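Local coordinates for protein Lysine/ornithine decarboxylase (Selenomonas ruminantium, PDB 5GJO) that decarboxylates L-lysine and L-ornithine with similar efficiency, using pyridoxal 5'-phosphate to make the diamines cadaverine and putrescine as a homodimer, at residues I138-N143 with F179-Q184; L215-G220 with T251-E256; I19-L24 with V269-G274. The protein carries 2 engineered substitutions. All blocks are in the same frame, centred on the assembly; numbering follows the deposited sequence.

Contact 1. Residues I138-N143 with F179-Q184; sequences IAVRNN and FHVGSQ. With PLP (pyridoxal-5'-phosphate), chain H.
The amide of Asn-142 is turned so that the backbone oxygen of Val-181 lies close to its plane, while the ring of Phe-179 takes Val-140 CG1 at an oblique slant. The two segments are loops that follow neighbouring parallel strands of the PLP-binding TIM barrel, 133-137 and 173-178. The His-180 ring works by its edges: in its plane ND1 accepts from Gly-182 N at 3.0 Å, and NE2 donates to the ester oxygen O4P of PLP at 3.1 Å. Its CD2 sits over the face of the cofactor's pyridine ring, 3.6 Å from PLP C4, with the two ring planes steeply inclined.

Between the loops, Val-140 is the hydrophobic wedge. Its CG1 rests 3.9 Å from Phe-179 CB, and CG2 reaches the carbonyl oxygen of His-180. Water 1 ties the backbones together, donating to Ile-138 O and accepting from His-180 N.

With CG anti to the backbone N (chi1 -166°), Asn-142 carries ND2 to Val-181 O at 3.0 Å, although the donor stands 62° out of that carbonyl's plane. The same ND2 also bonds Ser-185, and OD1 takes the backbone N of Lys-144, which fixes the amide's rotation. Farther along the second loop, Ser-183 OG, also bonded to Arg-259, donates to PLP O2P at 2.6 Å.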
# COMPACT_ATOMS: atom_id res chain seq x y z
N ILE A 138 3.39 -25.72 -12.22
CA ILE A 138 2.26 -26.58 -11.84
C ILE A 138 1.64 -26.13 -10.51
O ILE A 138 2.34 -25.69 -9.59
CB ILE A 138 2.66 -28.07 -11.71
CG1 ILE A 138 3.83 -28.34 -10.74
CG2 ILE A 138 2.98 -28.62 -13.10
CD1 ILE A 138 4.12 -29.78 -10.42
N ALA A 139 0.34 -26.30 -10.44
CA ALA A 139 -0.43 -26.08 -9.25
C ALA A 139 -0.23 -27.26 -8.30
O ALA A 139 -0.42 -28.41 -8.67
CB ALA A 139 -1.91 -25.85 -9.62
N VAL A 140 0.13 -26.97 -7.06
CA VAL A 140 0.41 -27.91 -6.03
C VAL A 140 -0.38 -27.64 -4.74
O VAL A 140 -0.95 -26.56 -4.57
CB VAL A 140 1.92 -28.02 -5.79
CG1 VAL A 140 2.61 -28.40 -7.07
CG2 VAL A 140 2.49 -26.74 -5.16
N ARG A 141 -0.49 -28.66 -3.92
CA ARG A 141 -1.25 -28.61 -2.65
C ARG A 141 -0.42 -28.10 -1.49
O ARG A 141 0.74 -28.37 -1.38
CB ARG A 141 -1.69 -30.00 -2.22
CG ARG A 141 -2.65 -30.64 -3.15
CD ARG A 141 -3.14 -31.95 -2.50
NE ARG A 141 -3.95 -32.51 -3.52
CZ ARG A 141 -3.53 -33.43 -4.36
NH1 ARG A 141 -2.35 -34.00 -4.22
NH2 ARG A 141 -4.38 -33.85 -5.29
N ASN A 142 -1.06 -27.39 -0.57
CA ASN A 142 -0.44 -26.99 0.68
C ASN A 142 -1.49 -26.54 1.68
O ASN A 142 -2.16 -25.57 1.43
CB ASN A 142 0.60 -25.88 0.47
CG ASN A 142 1.50 -25.67 1.68
OD1 ASN A 142 1.26 -26.22 2.73
ND2 ASN A 142 2.57 -24.91 1.51
N ASN A 143 -1.56 -27.38 2.72
CA ASN A 143 -2.55 -27.08 3.74
C ASN A 143 -2.05 -26.11 4.80
O ASN A 143 -2.82 -25.75 5.69
CB ASN A 143 -2.97 -28.35 4.48
CG ASN A 143 -3.80 -29.28 3.63
OD1 ASN A 143 -4.48 -28.85 2.70
ND2 ASN A 143 -3.73 -30.56 3.94
N PHE A 179 7.31 -24.88 -9.33
CA PHE A 179 6.18 -24.83 -8.46
C PHE A 179 6.50 -23.86 -7.29
O PHE A 179 7.70 -23.53 -7.03
CB PHE A 179 5.71 -26.18 -7.93
CG PHE A 179 6.74 -26.94 -7.17
CD1 PHE A 179 6.99 -26.69 -5.85
CD2 PHE A 179 7.47 -27.90 -7.76
CE1 PHE A 179 7.92 -27.39 -5.12
CE2 PHE A 179 8.42 -28.62 -7.08
CZ PHE A 179 8.65 -28.39 -5.73
N HIS A 180 5.42 -23.36 -6.68
CA HIS A 180 5.59 -22.58 -5.42
C HIS A 180 4.50 -23.13 -4.50
O HIS A 180 3.31 -23.13 -4.86
CB HIS A 180 5.47 -21.12 -5.64
CG HIS A 180 6.03 -20.29 -4.54
ND1 HIS A 180 5.69 -20.52 -3.23
CD2 HIS A 180 6.89 -19.25 -4.52
CE1 HIS A 180 6.27 -19.62 -2.44
NE2 HIS A 180 7.01 -18.84 -3.20
N VAL A 181 4.92 -23.59 -3.36
CA VAL A 181 3.98 -24.23 -2.42
C VAL A 181 3.05 -23.22 -1.70
O VAL A 181 2.02 -23.60 -1.09
CB VAL A 181 4.67 -25.12 -1.38
CG1 VAL A 181 5.44 -26.26 -2.00
CG2 VAL A 181 5.50 -24.35 -0.39
N GLY A 182 3.43 -21.96 -1.78
CA GLY A 182 2.76 -20.86 -1.10
C GLY A 182 3.69 -20.17 -0.11
O GLY A 182 4.68 -20.72 0.27
N SER A 183 3.36 -18.94 0.26
CA SER A 183 4.21 -18.16 1.15
C SER A 183 4.00 -18.47 2.63
O SER A 183 2.91 -18.76 3.05
CB SER A 183 4.13 -16.66 0.88
OG SER A 183 5.25 -15.99 1.40
N GLN A 184 5.07 -18.37 3.40
CA GLN A 184 5.05 -18.72 4.79
C GLN A 184 4.49 -20.12 4.97
O GLN A 184 3.45 -20.29 5.54
CB GLN A 184 4.29 -17.70 5.64
CG GLN A 184 4.36 -17.98 7.13
CD GLN A 184 5.68 -17.57 7.77
OE1 GLN A 184 6.61 -17.22 7.10
NE2 GLN A 184 5.73 -17.65 9.09
N1 PLP H . 9.22 -16.76 -6.34
C2 PLP H . 7.98 -16.53 -6.83
C2A PLP H . 7.67 -16.85 -8.27
C3 PLP H . 6.92 -15.97 -5.95
O3 PLP H . 5.67 -15.73 -6.42
C4 PLP H . 7.29 -15.68 -4.54
C4A PLP H . 6.30 -15.11 -3.59
O4A PLP H . 5.34 -14.49 -4.01
C5 PLP H . 8.68 -15.98 -4.13
C6 PLP H . 9.57 -16.51 -5.06
C5A PLP H . 9.13 -15.71 -2.71
O4P PLP H . 8.22 -16.33 -1.80
P PLP H . 8.57 -16.42 -0.23
O1P PLP H . 9.83 -17.25 -0.18
O2P PLP H . 7.36 -17.08 0.38
O3P PLP H . 8.77 -14.97 0.17
O HOH W 1 2.82 -23.51 -8.01

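Contact 2. Residues L215-G220 with T251-E256; sequences LDIGGG and TAVWTE. With PLP (pyridoxal-5'-phosphate), chain H.
Glu-256 reaches from the end of strand 252-255 to meet Asp-216 of the adjacent parallel strand, and its side chain runs along the edge of the cofactor. The two strands are joined through helix 233-247 in a beta-alpha-beta unit of the TIM barrel. Glu-256 CB starts beside the pyridine ring, 3.5 Å from PLP N1. Glu-256 CG then faces the oxygen edge of the Asp-216 carboxyl group, in its plane and 3.3 Å from OD1 and OD2 alike. The chain is extended beyond CG, and the carboxyl group at its tip splits its duties. Glu-256 OE1 lies 2.8 Å from PLP N1, the pyridine-nitrogen pairing known from fold-type III PLP enzymes, while OE2 comes within 2.5 Å of Asp-216 OD2. The two carboxyl planes stand almost perpendicular, 87° apart.

Asp-216 is itself held in place: its OD1 accepts from Gly-218 N at 3.0 Å, an Asx turn that opens the glycine-rich loop and orients Asp-216; through its approach to Glu-256 it stands in the second shell of the cofactor nitrogen. Before this turn in the chain, regular parallel pairing binds the strands, as in Ile-217 N to Trp-254 O. On the side of the sheet facing the helices, Ile-217 CG2 packs across Val-253 CG1; on the other, the Trp-254 indole bonds Asp-214 through NE1 and meets Arg-113 in a cation-pi contact.

Gly-218 O is gripped twice. Thr-255 OG1, anti to its own N (chi1 -177°), donates nearly head-on to Gly-218 O at 2.7 Å, whereas Glu-256 N comes from above the carbonyl plane. Farther along the loop an amide turns to the phosphate: Gly-220 N donates to PLP O1P at 2.9 Å in an almost straight bond.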
# COMPACT_ATOMS: atom_id res chain seq x y z
N LEU A 215 14.65 -27.97 -12.50
CA LEU A 215 13.48 -28.02 -11.64
C LEU A 215 13.64 -26.80 -10.65
O LEU A 215 14.70 -26.61 -10.10
CB LEU A 215 13.51 -29.27 -10.88
CG LEU A 215 12.53 -29.49 -9.77
CD1 LEU A 215 11.11 -29.58 -10.40
CD2 LEU A 215 12.88 -30.74 -8.94
N ASP A 216 12.61 -25.97 -10.55
CA ASP A 216 12.62 -24.81 -9.63
C ASP A 216 11.50 -25.07 -8.59
O ASP A 216 10.33 -25.10 -8.92
CB ASP A 216 12.40 -23.55 -10.43
CG ASP A 216 12.56 -22.26 -9.63
OD1 ASP A 216 12.01 -22.20 -8.54
OD2 ASP A 216 13.16 -21.27 -10.15
N ILE A 217 11.90 -25.24 -7.34
CA ILE A 217 11.04 -25.53 -6.26
C ILE A 217 10.36 -24.31 -5.57
O ILE A 217 9.66 -24.54 -4.58
CB ILE A 217 11.78 -26.34 -5.18
CG1 ILE A 217 12.83 -25.55 -4.42
CG2 ILE A 217 12.41 -27.57 -5.80
CD1 ILE A 217 13.18 -26.20 -3.11
N GLY A 218 10.58 -23.12 -6.08
CA GLY A 218 9.95 -21.91 -5.55
C GLY A 218 10.46 -21.53 -4.18
O GLY A 218 11.60 -21.91 -3.81
N GLY A 219 9.69 -20.71 -3.45
CA GLY A 219 10.12 -20.24 -2.14
C GLY A 219 9.27 -20.82 -1.06
O GLY A 219 8.89 -22.00 -1.10
N GLY A 220 8.83 -19.93 -0.14
CA GLY A 220 7.90 -20.26 0.92
C GLY A 220 8.50 -20.58 2.27
O GLY A 220 7.78 -20.79 3.22
N THR A 251 19.46 -33.65 -12.12
CA THR A 251 18.76 -32.49 -12.63
C THR A 251 19.36 -31.22 -11.92
O THR A 251 19.79 -31.38 -10.83
CB THR A 251 17.29 -32.70 -12.28
OG1 THR A 251 16.76 -33.77 -13.10
CG2 THR A 251 16.47 -31.49 -12.55
N ALA A 252 19.41 -30.11 -12.62
CA ALA A 252 19.78 -28.77 -12.09
C ALA A 252 18.57 -28.25 -11.35
O ALA A 252 17.53 -27.99 -11.95
CB ALA A 252 20.20 -27.78 -13.15
N VAL A 253 18.69 -28.19 -10.03
CA VAL A 253 17.59 -27.75 -9.15
C VAL A 253 17.84 -26.39 -8.54
O VAL A 253 18.99 -26.02 -8.24
CB VAL A 253 17.29 -28.80 -8.04
CG1 VAL A 253 16.06 -28.42 -7.24
CG2 VAL A 253 17.14 -30.21 -8.67
N TRP A 254 16.75 -25.65 -8.40
CA TRP A 254 16.81 -24.27 -8.02
C TRP A 254 15.68 -23.90 -7.07
O TRP A 254 14.66 -24.60 -6.94
CB TRP A 254 16.67 -23.34 -9.23
CG TRP A 254 17.56 -23.71 -10.31
CD1 TRP A 254 17.29 -24.59 -11.34
CD2 TRP A 254 18.93 -23.29 -10.46
NE1 TRP A 254 18.45 -24.71 -12.15
CE2 TRP A 254 19.45 -23.96 -11.61
CE3 TRP A 254 19.78 -22.46 -9.72
CZ2 TRP A 254 20.74 -23.76 -12.05
CZ3 TRP A 254 21.12 -22.26 -10.19
CH2 TRP A 254 21.56 -22.89 -11.33
N THR A 255 15.92 -22.81 -6.33
CA THR A 255 14.90 -22.31 -5.40
C THR A 255 14.79 -20.82 -5.52
O THR A 255 15.74 -20.15 -5.88
CB THR A 255 15.22 -22.81 -3.94
OG1 THR A 255 14.17 -22.36 -3.03
CG2 THR A 255 16.63 -22.32 -3.48
N GLU A 256 13.65 -20.27 -5.14
CA GLU A 256 13.30 -18.88 -5.26
C GLU A 256 12.88 -18.31 -3.89
O GLU A 256 11.78 -17.77 -3.75
CB GLU A 256 12.17 -18.63 -6.32
CG GLU A 256 12.54 -19.06 -7.72
CD GLU A 256 11.47 -18.79 -8.78
OE1 GLU A 256 10.54 -18.02 -8.45
OE2 GLU A 256 11.59 -19.33 -9.95
N1 PLP H . 9.22 -16.76 -6.34
C2 PLP H . 7.98 -16.53 -6.83
C2A PLP H . 7.67 -16.85 -8.27
C3 PLP H . 6.92 -15.97 -5.95
O3 PLP H . 5.67 -15.73 -6.42
C4 PLP H . 7.29 -15.68 -4.54
C4A PLP H . 6.30 -15.11 -3.59
O4A PLP H . 5.34 -14.49 -4.01
C5 PLP H . 8.68 -15.98 -4.13
C6 PLP H . 9.57 -16.51 -5.06
C5A PLP H . 9.13 -15.71 -2.71
O4P PLP H . 8.22 -16.33 -1.80
P PLP H . 8.57 -16.42 -0.23
O1P PLP H . 9.83 -17.25 -0.18
O2P PLP H . 7.36 -17.08 0.38
O3P PLP H . 8.77 -14.97 0.17

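Contact 3. Residues I19-L24 with V269-G274; sequences IPTPFL and VTSVIG
Thr-21 is the first residue of 19-24 to meet strand 266-276, and it does so with both branches. Its OG1 sits between the backbone N and the carbonyl carbon (chi1 55°), where it accepts a hydrogen bond from Ser-271 OG at 2.7 Å. CG2, on the flank of the same side chain, lies 4.0 Å from Val-269 CG1. This hydroxyl pair is part of a polar cluster: Thr-21 OG1 also bonds Asp-287, which takes Thr-270 OG1 as well, and Ser-271 OG has a second partner in Lys-344.

A cis peptide bond leads into Pro-22, where the chain comes alongside strand 266-276. Pro-22 CA makes a CH···O contact of 3.2 Å with Val-269 O, while Arg-101 of the second subunit packs against the proline.

At Phe-23 true strand pairing sets in. Phe-23 N donates to Val-269 O at 3.1 Å, and Val-269 N returns the bond to Phe-23 O at 2.9 Å, making one antiparallel hydrogen-bonded pair. The Phe-23 side chain lies alongside Val-269 and points the same way. Its ring is met on both faces: Val-269 CB stands over one face in a CH-pi contact, 4.0 Å from the ring centroid and 21° off the normal. The opposite face takes CG2 of Ile-19, folded back from the end of the preceding helix, 3.6 Å above the ring plane and, like Val-269 CB, offset toward the rim.

From Leu-24 the strand pairs on its other side with strand 369-371, so a piece from near the N-terminus lies between two late strands of the mixed sheet. Such an N-terminal strand completing the C-terminal beta domain is a feature of the ornithine decarboxylase-like, fold-type III enzymes.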
# COMPACT_ATOMS: atom_id res chain seq x y z
N ILE A 19 19.58 9.73 13.32
CA ILE A 19 18.72 9.55 12.17
C ILE A 19 17.25 9.73 12.54
O ILE A 19 16.77 9.04 13.40
CB ILE A 19 18.90 8.12 11.62
CG1 ILE A 19 20.36 7.80 11.32
CG2 ILE A 19 18.04 7.89 10.40
CD1 ILE A 19 20.64 6.33 11.16
N PRO A 20 16.53 10.61 11.86
CA PRO A 20 15.13 10.76 12.22
C PRO A 20 14.27 9.54 11.94
O PRO A 20 14.33 8.94 10.87
CB PRO A 20 14.60 11.90 11.31
CG PRO A 20 15.74 12.37 10.52
CD PRO A 20 16.94 11.47 10.71
N THR A 21 13.46 9.20 12.91
CA THR A 21 12.52 8.12 12.78
C THR A 21 11.39 8.49 11.85
O THR A 21 11.05 9.68 11.78
CB THR A 21 11.96 7.70 14.14
OG1 THR A 21 11.38 8.81 14.81
CG2 THR A 21 13.03 7.09 14.98
N PRO A 22 10.70 7.52 11.25
CA PRO A 22 11.00 6.10 11.32
C PRO A 22 12.10 5.74 10.31
O PRO A 22 12.25 6.34 9.20
CB PRO A 22 9.68 5.49 10.86
CG PRO A 22 9.14 6.53 9.90
CD PRO A 22 9.52 7.81 10.46
N PHE A 23 12.83 4.69 10.61
CA PHE A 23 13.73 4.08 9.65
C PHE A 23 13.89 2.63 9.89
O PHE A 23 13.74 2.17 11.07
CB PHE A 23 15.09 4.79 9.70
CG PHE A 23 15.77 4.77 11.06
CD1 PHE A 23 16.65 3.77 11.42
CD2 PHE A 23 15.53 5.80 11.95
CE1 PHE A 23 17.25 3.80 12.69
CE2 PHE A 23 16.14 5.82 13.18
CZ PHE A 23 16.95 4.79 13.54
N LEU A 24 14.23 1.90 8.83
CA LEU A 24 14.62 0.51 8.93
C LEU A 24 16.10 0.39 9.03
O LEU A 24 16.84 1.19 8.45
CB LEU A 24 14.15 -0.27 7.72
CG LEU A 24 12.61 -0.34 7.55
CD1 LEU A 24 12.25 -0.60 6.13
CD2 LEU A 24 11.98 -1.42 8.40
N VAL A 269 12.78 1.07 13.52
CA VAL A 269 12.84 1.99 14.68
C VAL A 269 11.86 3.14 14.44
O VAL A 269 11.93 3.84 13.41
CB VAL A 269 14.23 2.60 14.90
CG1 VAL A 269 14.25 3.43 16.17
CG2 VAL A 269 15.30 1.47 15.02
N THR A 270 10.94 3.27 15.36
CA THR A 270 9.86 4.25 15.26
C THR A 270 9.68 4.96 16.57
O THR A 270 9.84 4.35 17.65
CB THR A 270 8.61 3.61 14.65
OG1 THR A 270 7.54 4.57 14.62
CG2 THR A 270 8.13 2.44 15.46
N SER A 271 9.32 6.24 16.52
CA SER A 271 9.09 7.03 17.76
C SER A 271 7.61 7.14 18.10
O SER A 271 6.75 7.25 17.20
CB SER A 271 9.63 8.45 17.61
OG SER A 271 11.02 8.43 17.44
N VAL A 272 7.38 7.22 19.40
CA VAL A 272 6.09 7.68 19.97
C VAL A 272 5.99 9.20 19.74
O VAL A 272 6.81 10.00 20.21
CB VAL A 272 5.94 7.35 21.49
CG1 VAL A 272 4.59 7.88 22.06
CG2 VAL A 272 6.10 5.86 21.67
N ILE A 273 5.02 9.58 18.94
CA ILE A 273 4.77 10.99 18.64
C ILE A 273 3.58 11.58 19.41
O ILE A 273 3.42 12.80 19.47
CB ILE A 273 4.70 11.33 17.11
CG1 ILE A 273 3.61 10.56 16.41
CG2 ILE A 273 6.01 11.06 16.40
CD1 ILE A 273 3.37 11.07 15.01
N GLY A 274 2.75 10.71 19.96
CA GLY A 274 1.63 11.15 20.80
C GLY A 274 1.19 10.06 21.74
O GLY A 274 1.39 8.85 21.49

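Overall arrangement
Contacts 1 and 2 follow each other along the chain and sit side by side on the PLP-binding barrel, their centres 12 Å apart. Strands 133-137, 173-178, 214-216 and 252-255 are consecutive neighbours in its parallel sheet, and the loops after the last three bring both contacts to one PLP molecule. They also touch directly, through the backbone of Phe-179 and Asp-216. Contact 3 lies across the chain's centre, in the mixed beta sheet, with about 37 and 38 Å between its centre and theirs. Because it joins residues 19-24 to 269-274, the barrel strands of the other two fall wholly between its segments: the chain leaves the beta domain, builds the cofactor-binding barrel, and returns.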